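Local coordinates for protein Rho guanine nucleotide exchange factor 11 (Homo sapiens, PDB 5JHH) that probably acts as a guanine nucleotide exchange factor that activates Rho-family GTPases through its DH and PH domain pair, at residues F67-E72 / Q114-Q119. Numbering follows the deposited sequence.
Sequences FPNLPE and QQVAAQ
N69 and V116 face each other with CA atoms 7.2 Å apart, and P68 and Q119 with CA atoms 6.9 Å apart, where the turn leading into helix 70-89 meets the last turns of helix 107-121. Both helices belong to the all-helical Dbl-homology (RhoGEF) domain. N69 occupies the N-cap position of helix 70-89, yet its amide does not cap that helix; it reaches across to the neighbouring one. ND2 of N69 donates to the backbone O of V116 at 3.1 Å, with an N-H...O angle of 158°. The acceptor lies close to the plane of the N69 amide, while the donor stands somewhat tilted from the carbonyl plane of V116. With CG held between the backbone N and carbonyl carbon (chi1 57°), the short asparagine side chain delivers its amide to this helix; an alanine here would probably leave the V116 carbonyl without this cross-helix donor and open a gap beside Q119.

The backbone of V116 supplies that acceptor, and its branched side chain adds a methyl: V116 CG1 lies beside N69 ND2 and, more loosely, 4.3 Å from E72 CB. E72 contributes the aliphatic start of its chain and carries its carboxylate away. The long, extended chain of Q119, with CG anti to the backbone N, carries its amide out to the turn and crosses the N69 side chain at an angle, the amide planes 47° apart. Its NE2 packs near ND2 of N69 without bonding, since both are donors. The compact ring of P68 restrains the backbone before the helix and rests against Q119; F120, the next residue of helix 107-121, also touches P68, N69 and L70. P68 CG rests 3.6 Å from Q119 O, and P68 CB lies 3.8 Å from Q119 OE1.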
# COMPACT_ATOMS: atom_id res chain seq x y z
N PHE A 67 4.69 4.59 19.77
CA PHE A 67 5.94 5.25 19.46
C PHE A 67 7.11 4.43 20.05
O PHE A 67 7.66 4.77 21.04
CB PHE A 67 6.01 6.65 20.04
CG PHE A 67 5.12 7.63 19.40
CD1 PHE A 67 5.37 8.11 18.17
CD2 PHE A 67 4.03 8.10 20.07
CE1 PHE A 67 4.58 9.04 17.61
CE2 PHE A 67 3.21 9.02 19.51
CZ PHE A 67 3.48 9.49 18.28
N PRO A 68 7.44 3.28 19.32
CA PRO A 68 8.47 2.45 19.94
C PRO A 68 9.87 3.00 20.09
O PRO A 68 10.50 2.71 21.06
CB PRO A 68 8.56 1.25 19.02
CG PRO A 68 7.26 1.16 18.42
CD PRO A 68 6.98 2.53 18.06
N ASN A 69 10.35 3.73 19.11
CA ASN A 69 11.74 4.05 19.00
C ASN A 69 11.93 5.30 18.18
O ASN A 69 12.73 5.36 17.31
CB ASN A 69 12.43 2.88 18.33
CG ASN A 69 11.84 2.57 16.99
OD1 ASN A 69 10.81 3.03 16.65
ND2 ASN A 69 12.51 1.78 16.25
N LEU A 70 11.14 6.30 18.50
CA LEU A 70 11.11 7.52 17.76
C LEU A 70 12.42 8.29 17.78
O LEU A 70 12.85 8.76 16.77
CB LEU A 70 9.95 8.40 18.22
CG LEU A 70 9.66 9.66 17.44
CD1 LEU A 70 9.50 9.42 15.99
CD2 LEU A 70 8.46 10.42 17.94
N PRO A 71 13.04 8.40 19.04
CA PRO A 71 14.30 9.14 19.01
C PRO A 71 15.37 8.50 18.17
O PRO A 71 16.16 9.19 17.62
CB PRO A 71 14.74 9.19 20.45
CG PRO A 71 13.53 9.05 21.23
CD PRO A 71 12.79 8.03 20.51
N GLU A 72 15.35 7.19 18.08
CA GLU A 72 16.30 6.43 17.28
C GLU A 72 16.01 6.66 15.81
O GLU A 72 16.93 6.81 15.00
CB GLU A 72 16.19 4.94 17.57
CG GLU A 72 16.77 4.52 18.92
CD GLU A 72 15.86 4.66 20.16
OE1 GLU A 72 14.72 5.21 20.17
OE2 GLU A 72 16.34 4.18 21.21
N GLN A 114 16.61 -0.87 8.58
CA GLN A 114 15.47 -1.75 8.47
C GLN A 114 14.98 -2.22 9.81
O GLN A 114 13.79 -2.38 9.97
CB GLN A 114 15.66 -2.91 7.48
CG GLN A 114 16.58 -4.01 7.89
CD GLN A 114 17.04 -4.90 6.70
OE1 GLN A 114 16.74 -4.64 5.54
NE2 GLN A 114 17.73 -6.01 7.03
N GLN A 115 15.86 -2.36 10.79
CA GLN A 115 15.42 -2.81 12.08
C GLN A 115 14.59 -1.72 12.68
O GLN A 115 13.56 -1.96 13.25
CB GLN A 115 16.55 -3.01 13.10
CG GLN A 115 17.55 -4.08 12.88
CD GLN A 115 18.64 -4.03 13.97
OE1 GLN A 115 19.55 -3.18 13.96
NE2 GLN A 115 18.52 -4.91 14.92
N VAL A 116 15.15 -0.53 12.71
CA VAL A 116 14.51 0.60 13.35
C VAL A 116 13.21 0.93 12.63
O VAL A 116 12.20 1.03 13.27
CB VAL A 116 15.46 1.79 13.40
CG1 VAL A 116 14.76 3.00 13.97
CG2 VAL A 116 16.65 1.43 14.29
N ALA A 117 13.21 0.98 11.31
CA ALA A 117 11.96 1.28 10.61
C ALA A 117 10.93 0.21 10.82
O ALA A 117 9.73 0.49 10.96
CB ALA A 117 12.20 1.48 9.13
N ALA A 118 11.36 -1.04 10.91
CA ALA A 118 10.40 -2.12 11.06
C ALA A 118 9.78 -2.11 12.44
O ALA A 118 8.58 -2.27 12.57
CB ALA A 118 11.07 -3.49 10.80
N GLN A 119 10.59 -1.92 13.46
CA GLN A 119 10.08 -1.81 14.82
C GLN A 119 9.09 -0.63 14.90
O GLN A 119 8.01 -0.77 15.42
CB GLN A 119 11.22 -1.69 15.84
CG GLN A 119 10.76 -1.93 17.27
CD GLN A 119 11.70 -1.41 18.38
OE1 GLN A 119 11.27 -1.30 19.53
NE2 GLN A 119 12.97 -1.12 18.04